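Long-range contacts in NAD-dependent aldehyde dehydrogenase (Sinorhizobium meliloti, PDB 3U4J), which probably oxidises aldehydes to carboxylic acids with NAD or NADP as the electron acceptor, as a member of the aldehyde dehydrogenase family: residues 101-106 against 119-124; 162-167 against 240-245; 190-195 against 219-224. All blocks are in the same frame, centred on the assembly; numbering follows the deposited sequence.

Contact 1. Residues 101-106 against 119-124; sequences RQEELA and QARGEI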
# COMPACT_ATOMS: atom_id res chain seq x y z
N ARG A 101 34.31 9.65 -2.74
CA ARG A 101 34.93 10.67 -1.90
C ARG A 101 34.83 10.34 -0.40
O ARG A 101 34.85 11.24 0.45
CB ARG A 101 34.34 12.07 -2.16
CG ARG A 101 34.17 12.46 -3.64
CD ARG A 101 35.51 12.68 -4.36
NE ARG A 101 35.23 13.12 -5.73
CZ ARG A 101 35.51 12.42 -6.84
NH1 ARG A 101 36.11 11.23 -6.76
NH2 ARG A 101 35.19 12.92 -8.03
N GLN A 102 34.73 9.05 -0.08
CA GLN A 102 34.42 8.67 1.31
C GLN A 102 35.46 9.18 2.32
O GLN A 102 35.07 9.73 3.35
CB GLN A 102 34.21 7.16 1.48
CG GLN A 102 33.85 6.75 2.93
CD GLN A 102 33.42 5.28 3.02
OE1 GLN A 102 33.56 4.51 2.07
NE2 GLN A 102 32.89 4.90 4.16
N GLU A 103 36.74 8.98 2.04
CA GLU A 103 37.80 9.36 3.00
C GLU A 103 37.89 10.88 3.18
O GLU A 103 38.06 11.37 4.31
CB GLU A 103 39.17 8.76 2.60
CG GLU A 103 39.27 7.25 2.84
CD GLU A 103 38.95 6.87 4.29
OE1 GLU A 103 39.56 7.43 5.24
OE2 GLU A 103 38.06 6.01 4.49
N GLU A 104 37.78 11.61 2.07
CA GLU A 104 37.70 13.08 2.08
C GLU A 104 36.54 13.54 2.98
O GLU A 104 36.70 14.43 3.82
CB GLU A 104 37.48 13.66 0.67
CG GLU A 104 37.42 15.21 0.62
CD GLU A 104 36.77 15.79 -0.67
OE1 GLU A 104 36.63 15.08 -1.69
OE2 GLU A 104 36.42 17.00 -0.67
N LEU A 105 35.36 12.97 2.77
CA LEU A 105 34.18 13.46 3.49
C LEU A 105 34.25 13.11 4.98
O LEU A 105 33.82 13.89 5.83
CB LEU A 105 32.89 12.94 2.87
CG LEU A 105 32.63 13.38 1.42
CD1 LEU A 105 31.55 12.48 0.82
CD2 LEU A 105 32.21 14.85 1.39
N ALA A 106 34.82 11.95 5.29
CA ALA A 106 34.86 11.46 6.66
C ALA A 106 35.76 12.39 7.45
O ALA A 106 35.47 12.74 8.62
CB ALA A 106 35.40 10.01 6.71
N GLN A 119 34.04 6.42 13.21
CA GLN A 119 32.59 6.65 13.19
C GLN A 119 32.20 7.50 11.96
O GLN A 119 31.23 7.18 11.26
CB GLN A 119 32.11 7.33 14.46
CG GLN A 119 30.63 7.73 14.46
CD GLN A 119 30.30 8.66 15.60
OE1 GLN A 119 31.00 8.69 16.62
NE2 GLN A 119 29.22 9.42 15.46
N ALA A 120 32.94 8.58 11.73
CA ALA A 120 32.65 9.45 10.58
C ALA A 120 32.69 8.63 9.30
O ALA A 120 31.79 8.74 8.49
CB ALA A 120 33.62 10.60 10.50
N ARG A 121 33.69 7.77 9.14
CA ARG A 121 33.83 6.97 7.92
C ARG A 121 32.61 6.08 7.73
O ARG A 121 32.07 6.01 6.62
CB ARG A 121 35.13 6.15 7.97
CG ARG A 121 35.40 5.27 6.76
CD ARG A 121 36.67 4.39 6.97
NE ARG A 121 37.86 5.24 7.11
CZ ARG A 121 38.53 5.44 8.23
NH1 ARG A 121 38.20 4.83 9.36
NH2 ARG A 121 39.57 6.25 8.22
N GLY A 122 32.17 5.41 8.81
CA GLY A 122 30.94 4.58 8.77
C GLY A 122 29.69 5.39 8.43
O GLY A 122 28.81 4.93 7.68
N GLU A 123 29.59 6.60 8.98
CA GLU A 123 28.48 7.49 8.61
C GLU A 123 28.41 7.89 7.13
O GLU A 123 27.32 7.94 6.55
CB GLU A 123 28.47 8.73 9.48
CG GLU A 123 28.01 8.43 10.88
CD GLU A 123 28.02 9.67 11.78
OE1 GLU A 123 28.07 10.83 11.26
OE2 GLU A 123 27.97 9.47 13.01
N ILE A 124 29.56 8.20 6.54
CA ILE A 124 29.59 8.57 5.12
C ILE A 124 29.09 7.39 4.29
O ILE A 124 28.29 7.56 3.38
CB ILE A 124 31.02 8.95 4.63
CG1 ILE A 124 31.61 10.07 5.51
CG2 ILE A 124 31.03 9.37 3.14
CD1 ILE A 124 30.72 11.36 5.66
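Two consecutive helices of the aldehyde dehydrogenase fold, 102-113 and 117-138, meet in a helix-helix packing in which A106 lies against R121 and I124. The axes of the short segments come within 8.6 Å and cross at 124°, so the second helix runs back obliquely past the first. The CB of A106 sits 3.6 Å from R121 CA, letting the backbones close in. Beside it, I124 lays CG1 over A106 CA and CD1 against L105 CB; F175 of helix 174-187 and I98 of helix 84-100 cover L105 and I124.

On the solvent-facing side, R121 and E103 form a side-on salt bridge: NE gives OE2 a 2.7 Å bond and NH2 gives OE1 one of 3.2 Å, each on a syn lone pair, with carboxylate and guanidinium 13° from coplanar. The bend of R121 at chi3 (-63°) turns the guanidinium edge to E103. Q102, its chain extended, passes I124 and sends NE2 to R121 O (2.8 Å) from above the carbonyl plane.

R121 NH2 also pairs with E339. Paired with two carboxylates, the guanidinium is likely to stay charged and held in its plane, joining the helix pair to a more distant part of the chain.

Contact 2. Residues 162-167 against 240-245; sequences VGVVGI and NVDMVA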
# COMPACT_ATOMS: atom_id res chain seq x y z
N VAL A 162 5.78 18.76 -3.09
CA VAL A 162 5.38 19.94 -2.31
C VAL A 162 5.93 21.25 -2.93
O VAL A 162 5.27 22.27 -2.88
CB VAL A 162 5.69 19.79 -0.76
CG1 VAL A 162 7.15 19.75 -0.48
CG2 VAL A 162 5.11 20.96 0.08
N GLY A 163 7.13 21.22 -3.52
CA GLY A 163 7.71 22.41 -4.20
C GLY A 163 9.07 22.78 -3.63
O GLY A 163 9.99 21.99 -3.68
N VAL A 164 9.19 23.99 -3.08
CA VAL A 164 10.47 24.46 -2.54
C VAL A 164 10.51 24.19 -1.06
O VAL A 164 9.65 24.67 -0.30
CB VAL A 164 10.66 25.99 -2.76
CG1 VAL A 164 11.98 26.48 -2.13
CG2 VAL A 164 10.57 26.32 -4.25
N VAL A 165 11.56 23.48 -0.64
CA VAL A 165 11.71 23.06 0.73
C VAL A 165 12.98 23.67 1.32
O VAL A 165 14.08 23.46 0.81
CB VAL A 165 11.86 21.52 0.80
CG1 VAL A 165 11.94 21.07 2.27
CG2 VAL A 165 10.68 20.84 0.12
N GLY A 166 12.84 24.39 2.42
CA GLY A 166 14.01 24.80 3.20
C GLY A 166 14.39 23.73 4.22
O GLY A 166 13.57 23.36 5.05
N ILE A 167 15.63 23.27 4.17
CA ILE A 167 16.11 22.21 5.05
C ILE A 167 17.21 22.74 5.99
O ILE A 167 18.26 23.15 5.53
CB ILE A 167 16.64 21.02 4.22
CG1 ILE A 167 15.54 20.52 3.26
CG2 ILE A 167 17.16 19.89 5.14
CD1 ILE A 167 16.01 19.41 2.29
N ASN A 240 8.00 32.27 -1.12
CA ASN A 240 8.35 31.32 -2.16
C ASN A 240 8.88 29.98 -1.59
O ASN A 240 9.26 29.10 -2.35
CB ASN A 240 9.41 31.92 -3.11
CG ASN A 240 8.85 32.98 -4.03
OD1 ASN A 240 7.72 32.90 -4.50
ND2 ASN A 240 9.67 33.97 -4.31
N VAL A 241 8.91 29.84 -0.27
CA VAL A 241 9.19 28.55 0.38
C VAL A 241 7.86 27.85 0.69
O VAL A 241 6.92 28.48 1.21
CB VAL A 241 10.02 28.74 1.65
CG1 VAL A 241 10.24 27.37 2.33
CG2 VAL A 241 11.36 29.41 1.31
N ASP A 242 7.77 26.56 0.34
CA ASP A 242 6.54 25.78 0.53
C ASP A 242 6.54 24.96 1.83
O ASP A 242 5.50 24.62 2.35
CB ASP A 242 6.30 24.88 -0.69
CG ASP A 242 6.16 25.71 -1.98
OD1 ASP A 242 6.96 25.52 -2.93
OD2 ASP A 242 5.26 26.59 -1.98
N MSE A 243 7.73 24.70 2.35
CA MSE A 243 7.90 23.84 3.50
C MSE A 243 9.23 24.09 4.15
O MSE A 243 10.22 24.32 3.47
CB MSE A 243 7.87 22.37 3.04
CG MSE A 243 8.07 21.41 4.18
SE MSE A 243 7.66 19.57 3.56
CE MSE A 243 8.10 18.69 5.29
N VAL A 244 9.26 24.00 5.48
CA VAL A 244 10.52 24.00 6.23
C VAL A 244 10.67 22.66 6.94
O VAL A 244 9.74 22.21 7.64
CB VAL A 244 10.55 25.09 7.33
CG1 VAL A 244 11.90 25.11 8.01
CG2 VAL A 244 10.28 26.47 6.70
N ALA A 245 11.82 22.04 6.75
CA ALA A 245 12.15 20.77 7.40
C ALA A 245 13.31 21.10 8.33
O ALA A 245 14.42 21.31 7.86
CB ALA A 245 12.58 19.75 6.37
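V164 and D242 open a parallel strand pairing at its partly exposed but tightly bonded end, where a side chain does the work of a backbone acceptor. V164 N points almost straight at D242 OD1 (2.7 Å, 176°), meeting its anti lone pair; in return D242 N gives a 2.7 Å bond to V164 O, in the carbonyl plane. With CG anti to its own carbonyl carbon (chi1 -60°), D242 folds its carboxylate back over G163, whose CA is 3.4 Å from OD1. A side chain on G163 would run into that oxygen. R71 of helix 60-75 makes a salt bridge to the same OD1 and also bonds N240 O. With an alanine here instead of D242, V164 N is likely to lose its acceptor and R71 its carboxylate mate. V162 CG1 touches the selenium of selenomethionine M243 at 4.1 Å. The loose part is N240, whose side-chain end leads away from 162-167.

Further along, everything is buried and regular. G166 N bonds M243 O, and A245 N bonds G166 O, both at 2.8 Å and close to the C=O axis. On one face, V165 CG1 touches both M243 CG and A245 CB, loosely, while I167 CG1 reaches the same A245 CB at 4.4 Å. The other face carries V244 beside G166, which has no side chain, and V241 CG1 fills in near G166 N. Strands 153-168 and 243-247 belong to the parallel sheet that, as in other aldehyde dehydrogenases, probably forms the Rossmann-type dinucleotide-binding domain.

Contact 3. Residues 190-195 against 219-224; sequences CTVVLK and GVFNVV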
# COMPACT_ATOMS: atom_id res chain seq x y z
N CYS A 190 10.90 17.87 -5.51
CA CYS A 190 11.07 19.19 -4.88
C CYS A 190 12.42 19.75 -5.23
O CYS A 190 13.30 19.01 -5.65
CB CYS A 190 11.00 19.11 -3.33
SG CYS A 190 9.42 18.53 -2.72
N THR A 191 12.59 21.05 -5.02
CA THR A 191 13.91 21.68 -5.06
C THR A 191 14.14 22.18 -3.65
O THR A 191 13.18 22.38 -2.90
CB THR A 191 13.95 22.87 -6.05
OG1 THR A 191 12.93 23.83 -5.68
CG2 THR A 191 13.66 22.37 -7.44
N VAL A 192 15.40 22.36 -3.27
CA VAL A 192 15.70 22.61 -1.87
C VAL A 192 16.74 23.71 -1.64
O VAL A 192 17.60 23.97 -2.49
CB VAL A 192 16.20 21.32 -1.14
CG1 VAL A 192 15.21 20.18 -1.32
CG2 VAL A 192 17.61 20.92 -1.58
N VAL A 193 16.64 24.34 -0.47
CA VAL A 193 17.72 25.16 0.04
C VAL A 193 18.13 24.55 1.37
O VAL A 193 17.32 24.46 2.30
CB VAL A 193 17.30 26.66 0.22
CG1 VAL A 193 18.45 27.47 0.81
CG2 VAL A 193 16.87 27.27 -1.13
N LEU A 194 19.38 24.12 1.42
CA LEU A 194 19.95 23.44 2.58
C LEU A 194 20.73 24.45 3.39
O LEU A 194 21.61 25.12 2.86
CB LEU A 194 20.91 22.31 2.13
CG LEU A 194 21.66 21.50 3.21
CD1 LEU A 194 20.68 20.84 4.15
CD2 LEU A 194 22.58 20.45 2.61
N LYS A 195 20.40 24.54 4.69
CA LYS A 195 21.11 25.39 5.63
C LYS A 195 21.74 24.56 6.77
O LYS A 195 21.04 24.17 7.71
CB LYS A 195 20.14 26.42 6.21
CG LYS A 195 20.83 27.66 6.76
CD LYS A 195 21.20 27.50 8.16
CE LYS A 195 22.33 28.46 8.50
NZ LYS A 195 22.89 27.99 9.78
N GLY A 219 19.97 24.80 -9.37
CA GLY A 219 18.86 25.34 -8.56
C GLY A 219 18.04 24.27 -7.85
O GLY A 219 17.22 24.59 -6.99
N VAL A 220 18.23 23.00 -8.22
CA VAL A 220 17.51 21.90 -7.52
C VAL A 220 18.03 21.75 -6.09
O VAL A 220 17.25 21.54 -5.17
CB VAL A 220 17.64 20.56 -8.25
CG1 VAL A 220 16.98 19.43 -7.41
CG2 VAL A 220 16.98 20.62 -9.62
N PHE A 221 19.34 21.87 -5.92
CA PHE A 221 19.96 21.63 -4.62
C PHE A 221 20.93 22.79 -4.37
O PHE A 221 22.01 22.86 -4.97
CB PHE A 221 20.66 20.24 -4.66
CG PHE A 221 21.32 19.79 -3.35
CD1 PHE A 221 21.32 20.57 -2.20
CD2 PHE A 221 22.01 18.56 -3.32
CE1 PHE A 221 21.97 20.13 -1.03
CE2 PHE A 221 22.63 18.11 -2.16
CZ PHE A 221 22.63 18.90 -1.01
N ASN A 222 20.52 23.71 -3.50
CA ASN A 222 21.30 24.91 -3.19
C ASN A 222 21.71 24.81 -1.73
O ASN A 222 20.99 24.19 -0.93
CB ASN A 222 20.39 26.15 -3.32
CG ASN A 222 19.74 26.24 -4.67
OD1 ASN A 222 20.36 26.68 -5.63
ND2 ASN A 222 18.47 25.83 -4.76
N VAL A 223 22.83 25.43 -1.37
CA VAL A 223 23.25 25.43 0.03
C VAL A 223 23.66 26.85 0.43
O VAL A 223 24.43 27.49 -0.29
CB VAL A 223 24.44 24.48 0.29
CG1 VAL A 223 24.83 24.45 1.78
CG2 VAL A 223 24.04 23.09 -0.08
N VAL A 224 23.20 27.28 1.61
CA VAL A 224 23.57 28.57 2.18
C VAL A 224 24.13 28.32 3.57
O VAL A 224 23.77 27.34 4.23
CB VAL A 224 22.37 29.56 2.20
CG1 VAL A 224 21.96 29.94 0.79
CG2 VAL A 224 21.17 28.98 2.96
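V192 O is gripped twice by N222: the backbone N and the amide ND2 each reach it at 3.1 Å, from opposite faces of the carbonyl plane. N222 places its CG anti to its own carbonyl carbon (chi1 -55°), which turns the amide back toward the start of its strand, and ND2 also bonds G219 O at 2.8 Å from above that carbonyl's plane. OD1 is held by D28 N, so both ends of the buried amide have partners. Further backbone bonds carry the pairing on: V192 N to V220 O, L194 N to N222 O and V224 N to L194 O.

These two strands, 191-195 and 221-223, are the ends of a right-handed beta-alpha-beta crossover through helix 202-214, the repeating unit of a Rossmann-type sheet. The helix covers the face that bears L194, F221 and V223.

There L194 lies side by side with F221, its CD2 in the plane of the ring and 3.7 Å from CE1 at the edge. V192 CG2 comes obliquely to CD1 of the same ring at 3.8 Å, and V223 CG2 backs onto L194 CB at 3.9 Å. On the opposite face, V193 CG1 meets V224 CG2, also at 3.8 Å, and A66 and A69 of helix 60-75 pack on V224 and N222. K195 runs past V224 CG2 with its CG and carries NZ away to G226 O.

Overall arrangement
Contact 1 closes first along the chain; contact 3 is then nested inside the loop that contact 2 closes. Contacts 2 and 3 lie in one sheet, their centres about 9 Å apart, where strand 153-168 sits between 243-247 and 191-195, with 221-223 beyond. They join directly: I167 N bonds V193 O and I167 O bonds K195 N, making four adjacent parallel strands. Contact 1 stands apart, its centre about 22 Å from that of contact 3 and 28 Å from that of contact 2, yet helix 174-187 touches both contact 1 and I167. That helix thus links the helical pair to the sheet, which probably belongs to the dinucleotide-binding domain.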